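Local atomic coordinates of flagellar hook-associated protein 2 (Helicobacter pylori, PDB entry 6IWY), a protein that caps the growing tip of the flagellar filament, promotes polymerization of flagellin there and keeps exported subunits from leaking out unpolymerized. Residues Q39-E44 and N123-G128; N94-G99 and N115-G120; G207-D212 and D224-N229. All coordinates share one frame; numbering follows the deposited sequence.

Interaction 1 of 3, residues Q39-E44 and N123-G128; sequences QGDINE and NRVYFG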
# COMPACT_ATOMS: atom_id res chain seq x y z
N GLN A 39 -18.96 -1.53 -6.61
CA GLN A 39 -18.54 -0.30 -5.92
C GLN A 39 -17.08 0.01 -6.21
O GLN A 39 -16.28 -0.90 -6.35
CB GLN A 39 -18.68 -0.49 -4.40
CG GLN A 39 -20.05 -0.11 -3.77
CD GLN A 39 -20.24 -0.74 -2.38
OE1 GLN A 39 -19.33 -0.74 -1.55
NE2 GLN A 39 -21.42 -1.32 -2.15
N GLY A 40 -16.73 1.28 -6.30
CA GLY A 40 -15.34 1.70 -6.22
C GLY A 40 -14.93 1.89 -4.76
O GLY A 40 -15.76 1.77 -3.86
N ASP A 41 -13.67 2.22 -4.53
CA ASP A 41 -13.11 2.39 -3.20
C ASP A 41 -13.21 3.86 -2.79
O ASP A 41 -13.06 4.74 -3.63
CB ASP A 41 -11.64 1.95 -3.24
CG ASP A 41 -11.17 1.26 -1.96
OD1 ASP A 41 -10.20 1.79 -1.36
OD2 ASP A 41 -11.74 0.20 -1.58
N ILE A 42 -13.44 4.15 -1.53
CA ILE A 42 -13.43 5.54 -1.09
C ILE A 42 -12.65 5.64 0.19
O ILE A 42 -13.02 5.03 1.16
CB ILE A 42 -14.86 6.12 -0.84
CG1 ILE A 42 -15.68 6.14 -2.13
CG2 ILE A 42 -14.77 7.56 -0.28
CD1 ILE A 42 -17.14 6.45 -1.88
N ASN A 43 -11.59 6.43 0.18
CA ASN A 43 -10.71 6.53 1.33
C ASN A 43 -10.44 7.95 1.67
O ASN A 43 -10.35 8.83 0.77
CB ASN A 43 -9.35 5.93 1.01
CG ASN A 43 -9.45 4.52 0.59
OD1 ASN A 43 -9.67 3.64 1.42
ND2 ASN A 43 -9.30 4.27 -0.70
N GLU A 44 -10.29 8.20 2.96
CA GLU A 44 -9.77 9.46 3.40
C GLU A 44 -8.30 9.25 3.58
O GLU A 44 -7.91 8.23 4.09
CB GLU A 44 -10.36 9.86 4.74
CG GLU A 44 -11.80 10.26 4.68
CD GLU A 44 -12.40 10.30 6.04
OE1 GLU A 44 -11.66 10.03 7.01
OE2 GLU A 44 -13.61 10.57 6.15
N ASN A 123 -10.18 -3.42 -7.06
CA ASN A 123 -9.80 -2.01 -6.93
C ASN A 123 -9.73 -1.52 -5.51
O ASN A 123 -9.81 -0.33 -5.27
CB ASN A 123 -10.71 -1.11 -7.77
CG ASN A 123 -10.45 -1.27 -9.25
OD1 ASN A 123 -9.56 -0.63 -9.81
ND2 ASN A 123 -11.21 -2.15 -9.89
N ARG A 124 -9.53 -2.41 -4.56
CA ARG A 124 -9.34 -1.93 -3.20
C ARG A 124 -8.01 -1.21 -3.23
O ARG A 124 -7.16 -1.58 -4.05
CB ARG A 124 -9.41 -3.07 -2.21
CG ARG A 124 -10.81 -3.64 -2.13
CD ARG A 124 -10.92 -4.77 -1.15
NE ARG A 124 -10.83 -4.31 0.24
CZ ARG A 124 -10.82 -5.12 1.30
NH1 ARG A 124 -10.89 -6.45 1.14
NH2 ARG A 124 -10.75 -4.60 2.54
N VAL A 125 -7.86 -0.14 -2.45
CA VAL A 125 -6.56 0.53 -2.35
C VAL A 125 -5.85 0.13 -1.05
O VAL A 125 -6.35 0.34 0.03
CB VAL A 125 -6.69 2.03 -2.40
CG1 VAL A 125 -5.34 2.64 -2.18
CG2 VAL A 125 -7.22 2.51 -3.74
N TYR A 126 -4.68 -0.46 -1.16
CA TYR A 126 -3.95 -0.89 0.01
C TYR A 126 -2.80 0.06 0.14
O TYR A 126 -1.96 0.08 -0.72
CB TYR A 126 -3.48 -2.32 -0.13
CG TYR A 126 -4.62 -3.28 -0.09
CD1 TYR A 126 -5.15 -3.82 -1.26
CD2 TYR A 126 -5.19 -3.63 1.10
CE1 TYR A 126 -6.23 -4.70 -1.21
CE2 TYR A 126 -6.26 -4.48 1.16
CZ TYR A 126 -6.78 -5.02 0.01
OH TYR A 126 -7.84 -5.88 0.11
N PHE A 127 -2.78 0.85 1.20
CA PHE A 127 -1.70 1.80 1.42
C PHE A 127 -0.56 1.07 2.08
O PHE A 127 -0.78 0.11 2.77
CB PHE A 127 -2.19 2.95 2.31
CG PHE A 127 -3.23 3.78 1.66
CD1 PHE A 127 -4.57 3.59 1.97
CD2 PHE A 127 -2.89 4.71 0.70
CE1 PHE A 127 -5.53 4.34 1.34
CE2 PHE A 127 -3.83 5.45 0.05
CZ PHE A 127 -5.16 5.27 0.36
N GLY A 128 0.66 1.52 1.80
CA GLY A 128 1.85 0.98 2.44
C GLY A 128 2.35 -0.26 1.72
O GLY A 128 2.37 -0.30 0.50

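Interaction 2 of 3, residues N94-G99 and N115-G120; sequences NGEVMG and NTKNTG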
# COMPACT_ATOMS: atom_id res chain seq x y z
N ASN A 94 -2.76 8.30 -13.81
CA ASN A 94 -3.50 8.51 -15.08
C ASN A 94 -5.02 8.54 -14.87
O ASN A 94 -5.78 8.13 -15.75
CB ASN A 94 -3.18 7.41 -16.09
CG ASN A 94 -2.17 7.84 -17.11
OD1 ASN A 94 -0.99 7.48 -17.02
ND2 ASN A 94 -2.64 8.60 -18.11
N GLY A 95 -5.46 9.02 -13.72
CA GLY A 95 -6.88 9.11 -13.49
C GLY A 95 -7.56 7.82 -13.03
O GLY A 95 -8.79 7.78 -12.92
N GLU A 96 -6.78 6.78 -12.71
CA GLU A 96 -7.36 5.51 -12.27
C GLU A 96 -7.70 5.57 -10.79
O GLU A 96 -8.63 4.90 -10.31
CB GLU A 96 -6.38 4.37 -12.55
CG GLU A 96 -6.33 3.96 -14.03
CD GLU A 96 -7.49 3.03 -14.43
OE1 GLU A 96 -7.68 1.98 -13.77
OE2 GLU A 96 -8.19 3.34 -15.42
N VAL A 97 -6.89 6.34 -10.08
CA VAL A 97 -7.16 6.66 -8.70
C VAL A 97 -7.26 8.15 -8.66
O VAL A 97 -6.37 8.83 -9.13
CB VAL A 97 -6.06 6.20 -7.73
CG1 VAL A 97 -6.53 6.39 -6.29
CG2 VAL A 97 -5.73 4.76 -7.98
N MET A 98 -8.36 8.65 -8.12
CA MET A 98 -8.65 10.05 -8.16
C MET A 98 -8.36 10.59 -6.78
O MET A 98 -8.89 10.09 -5.77
CB MET A 98 -10.10 10.28 -8.55
CG MET A 98 -10.47 9.73 -9.94
SD MET A 98 -12.24 9.82 -10.36
CE MET A 98 -12.93 8.56 -9.27
N GLY A 99 -7.47 11.57 -6.74
CA GLY A 99 -7.25 12.40 -5.55
C GLY A 99 -8.16 13.61 -5.60
O GLY A 99 -7.96 14.50 -6.39
N ASN A 115 -10.14 8.06 -4.22
CA ASN A 115 -11.23 7.20 -4.67
C ASN A 115 -10.90 6.56 -6.01
O ASN A 115 -10.35 7.25 -6.88
CB ASN A 115 -12.51 8.04 -4.84
CG ASN A 115 -12.94 8.74 -3.54
OD1 ASN A 115 -12.37 8.51 -2.46
ND2 ASN A 115 -13.94 9.61 -3.65
N THR A 116 -11.27 5.29 -6.21
CA THR A 116 -11.04 4.63 -7.50
C THR A 116 -11.99 5.05 -8.61
O THR A 116 -13.12 5.41 -8.39
CB THR A 116 -11.08 3.10 -7.41
OG1 THR A 116 -12.37 2.65 -6.98
CG2 THR A 116 -9.99 2.59 -6.47
N LYS A 117 -11.49 5.01 -9.84
CA LYS A 117 -12.30 5.27 -11.02
C LYS A 117 -13.23 4.10 -11.34
O LYS A 117 -14.29 4.28 -11.94
CB LYS A 117 -11.41 5.53 -12.23
CG LYS A 117 -12.15 6.07 -13.44
CD LYS A 117 -11.22 6.11 -14.65
CE LYS A 117 -12.00 6.23 -15.95
NZ LYS A 117 -11.26 7.06 -16.94
N ASN A 118 -12.82 2.91 -10.93
CA ASN A 118 -13.49 1.68 -11.28
C ASN A 118 -14.06 0.94 -10.12
O ASN A 118 -13.61 1.07 -8.98
CB ASN A 118 -12.46 0.76 -11.91
CG ASN A 118 -12.38 0.93 -13.36
OD1 ASN A 118 -13.40 1.07 -14.02
ND2 ASN A 118 -11.17 0.93 -13.89
N THR A 119 -15.04 0.10 -10.42
CA THR A 119 -15.69 -0.70 -9.42
C THR A 119 -15.06 -2.07 -9.33
O THR A 119 -14.11 -2.36 -10.02
CB THR A 119 -17.17 -0.86 -9.76
OG1 THR A 119 -17.30 -1.75 -10.87
CG2 THR A 119 -17.80 0.49 -10.09
N GLY A 120 -15.61 -2.92 -8.47
CA GLY A 120 -15.13 -4.30 -8.34
C GLY A 120 -14.01 -4.50 -7.32
O GLY A 120 -13.15 -3.64 -7.12

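Interaction 3 of 3, residues G207-D212 and D224-N229; sequences GDISID and DRRGGN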
# COMPACT_ATOMS: atom_id res chain seq x y z
N GLY A 207 -6.28 -1.44 12.96
CA GLY A 207 -6.37 -1.56 11.51
C GLY A 207 -5.09 -1.34 10.72
O GLY A 207 -5.14 -1.33 9.50
N ASP A 208 -3.95 -1.13 11.39
CA ASP A 208 -2.71 -0.93 10.67
C ASP A 208 -2.32 -2.24 9.96
O ASP A 208 -1.93 -2.26 8.78
CB ASP A 208 -1.61 -0.43 11.62
CG ASP A 208 -1.72 1.07 11.93
OD1 ASP A 208 -2.26 1.86 11.11
OD2 ASP A 208 -1.27 1.50 13.02
N ILE A 209 -2.45 -3.34 10.66
CA ILE A 209 -2.19 -4.62 10.02
C ILE A 209 -3.49 -5.34 9.79
O ILE A 209 -4.28 -5.53 10.72
CB ILE A 209 -1.25 -5.53 10.83
CG1 ILE A 209 0.12 -4.89 10.95
CG2 ILE A 209 -1.05 -6.80 10.11
CD1 ILE A 209 1.15 -5.78 11.70
N SER A 210 -3.70 -5.76 8.56
CA SER A 210 -4.82 -6.62 8.26
C SER A 210 -4.44 -7.67 7.24
O SER A 210 -3.46 -7.54 6.51
CB SER A 210 -5.98 -5.78 7.73
OG SER A 210 -5.54 -5.02 6.64
N ILE A 211 -5.25 -8.72 7.23
CA ILE A 211 -5.15 -9.82 6.30
C ILE A 211 -6.53 -10.06 5.70
O ILE A 211 -7.39 -10.64 6.33
CB ILE A 211 -4.70 -11.07 7.04
CG1 ILE A 211 -3.29 -10.88 7.60
CG2 ILE A 211 -4.69 -12.26 6.13
CD1 ILE A 211 -3.17 -11.29 8.99
N ASP A 212 -6.73 -9.59 4.48
CA ASP A 212 -7.99 -9.74 3.75
C ASP A 212 -7.96 -10.94 2.79
O ASP A 212 -6.90 -11.34 2.33
CB ASP A 212 -8.28 -8.50 2.89
CG ASP A 212 -8.57 -7.24 3.71
OD1 ASP A 212 -8.93 -7.34 4.90
OD2 ASP A 212 -8.45 -6.13 3.14
N ASP A 224 0.16 -3.77 5.50
CA ASP A 224 0.60 -2.92 6.60
C ASP A 224 0.57 -1.45 6.13
O ASP A 224 1.38 -1.06 5.29
CB ASP A 224 2.00 -3.30 7.02
CG ASP A 224 2.51 -2.46 8.22
OD1 ASP A 224 1.69 -1.77 8.90
OD2 ASP A 224 3.74 -2.50 8.47
N ARG A 225 -0.35 -0.67 6.67
CA ARG A 225 -0.49 0.70 6.26
C ARG A 225 0.69 1.53 6.68
O ARG A 225 0.94 2.57 6.07
CB ARG A 225 -1.71 1.35 6.84
CG ARG A 225 -3.05 0.76 6.48
CD ARG A 225 -4.19 1.46 7.33
NE ARG A 225 -5.40 0.61 7.30
CZ ARG A 225 -6.37 0.68 6.39
NH1 ARG A 225 -6.35 1.61 5.41
NH2 ARG A 225 -7.39 -0.19 6.45
N ARG A 226 1.42 1.13 7.72
CA ARG A 226 2.62 1.92 8.09
C ARG A 226 3.77 1.72 7.11
O ARG A 226 4.74 2.48 7.12
CB ARG A 226 3.13 1.68 9.50
CG ARG A 226 2.11 1.45 10.60
CD ARG A 226 2.13 -0.05 10.87
NE ARG A 226 2.87 -0.34 12.07
CZ ARG A 226 3.60 -1.43 12.29
NH1 ARG A 226 3.75 -2.38 11.37
NH2 ARG A 226 4.22 -1.53 13.46
N GLY A 227 3.68 0.70 6.26
CA GLY A 227 4.67 0.48 5.23
C GLY A 227 5.85 -0.38 5.60
O GLY A 227 6.73 -0.55 4.80
N GLY A 228 5.88 -0.98 6.79
CA GLY A 228 7.04 -1.76 7.19
C GLY A 228 7.24 -3.03 6.36
O GLY A 228 6.33 -3.53 5.75
N ASN A 229 8.47 -3.52 6.35
CA ASN A 229 8.80 -4.81 5.78
C ASN A 229 7.81 -5.87 6.19
O ASN A 229 7.38 -5.90 7.34
CB ASN A 229 10.18 -5.22 6.22
CG ASN A 229 11.26 -4.36 5.60
OD1 ASN A 229 11.00 -3.46 4.81
ND2 ASN A 229 12.50 -4.63 5.96

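Interaction 1 of 3, residues Q39-E44 and N123-G128
Asp41 lays its carboxylate over the backbone at Arg124 and Val125, joining two antiparallel sheets of this fragment of the filament cap protein FliD: strand 42-49 in one and strand 126-127 in the other. No backbone pairing links the segments; the side chains of Asp41 and Asn43 rest on the backbone and side chains of 123-127, and most of the contact is buried. OD1 of Asp41 accepts a weak bond from Val125 N at 3.2 Å, and a shorter one from Asn43 ND2 at 2.7 Å. The amide reaches OD1 on the anti side, 25° out of the carboxylate plane; with both bonds this one oxygen links its own segment to the opposing backbone. OD2 lies 3.6 Å from Arg124 CA and is bonded to Ala365 N. Arg124 heads elsewhere: its chain bends at chi3 and its guanidinium goes to Asp212, while Tyr126 OH sits over one face of that group, toward the rim. Asn43 is pinned at both ends of its amide, OD1 by Asn361 and ND2 by Val114 O as well as by Asp41, which fixes the amide's rotation. Val125 packs its CB 3.8 Å from Asn43 ND2, and its CG1 lies over one face of the Phe127 ring, toward the rim. The Asn43 amide stands at 85° to that ring and sits at its edge, near the ring plane, CG being 4.0 Å from Phe127 CE1.

Interaction 2 of 3, residues N94-G99 and N115-G120
Met98 and Asn115 are paired through their backbones in both directions, the tightly held part of this contact, near the open end of the beta hairpin formed by strands 97-103 and 110-116. Met98 N donates to Asn115 O at 2.7 Å, and Asn115 N returns a bond to Met98 O at 2.8 Å, both close to straight. One residue back, Val97 and Thr116 form an antiparallel non-hydrogen-bonded pair whose CA atoms are 4.5 Å apart. A third bond, Lys117 N to Glu96 O at 2.9 Å, closes this end of the ladder, but here the donor lies well above the carbonyl plane, 39° out of it. In Met98 a bend at chi3 (-71°) curls the thioether across to the other strand, where CE lies by Thr116 O and CA of Lys117. On the face that carries Val97 and Thr116, Thr116 OG1 donates to Asn118 O, holding the turn of chain that leaves the strand.

The outer end is looser and more exposed to solvent. Lys117 sends CG anti to its backbone N (chi1 -169°), and its aliphatic chain runs alongside Gly95, with CD 3.4 Å from Gly95 O. Its ammonium does not reach a carboxylate here: NZ stays 5.1 Å from Glu96 OE2, a separation at which any attraction is long-range. The bent Glu96 chain also brings OE1 near the Asn118 amide without bonding to it.

Helix 82-92 ends in a Schellman motif, Asn94 having positive phi, and Gly95 follows. From there strand 97-103 forms an outer edge of its sheet, strand 110-116 lies between it and strand 42-49, and Val97 packs on Phe65 and Thr67 of strand 61-67.

Interaction 3 of 3, residues G207-D212 and D224-N229
Arg225 supplies both hydrogen bonds between the segments. Its NE donates to Gly207 O at 2.9 Å; the oxygen lies in the guanidinium plane, at its edge, yet the donor stands 41° out of the carbonyl plane. The backbone N of Arg225 bonds to Asp208 O at 3.1 Å, and the same oxygen takes a CA-H...O contact from Asp224. An extended chain from CG to NE carries the Arg225 guanidinium past Asp208 to Gly207, while its NH1 bonds to Ser359.

These bonds lie just beyond the last bridge of the antiparallel hairpin strands 209-214 and 219-224, Ile209 with Asp224, a non-hydrogen-bonded pair. The chain then leaves the sheet through a type I beta turn from Asp224 to Gly227.

Charged contacts lie within the turn: Arg226 NH1 forms a salt bridge with Asp224 OD2 at 2.9 Å, meeting it from above the carboxylate plane, and also bonds to Lys158 O.

Side-chain packing is lighter. Arg226 bends at chi2 and chi3 and crosses Asp208 at about a right angle, its CG 4.1 Å from Asp208 CG. Ile209 packs on Leu194 and Leu203 of nearby helices.

Overall arrangement
Interactions 1 and 2 are neighbours, their centres about 9 Å apart, and along the chain interaction 2 is nested inside the loop that interaction 1 closes. Strands 42-49 and 110-116 are adjacent in one sheet, and a probable hydrogen bond between Asp41 N and Thr116 OG1, 2.8 Å, joins the two contacts directly. Interaction 3 comes later in the chain, its centre about 14 Å from that of interaction 1. Asp212 bridges this pair: its OD2 lies 2.8 Å from Arg124 NH2 in a salt bridge and 3.1 Å from Tyr126 OH. Interactions 2 and 3 do not touch, their nearest atoms being about 12 Å apart; interaction 1, which touches each of them, links the two.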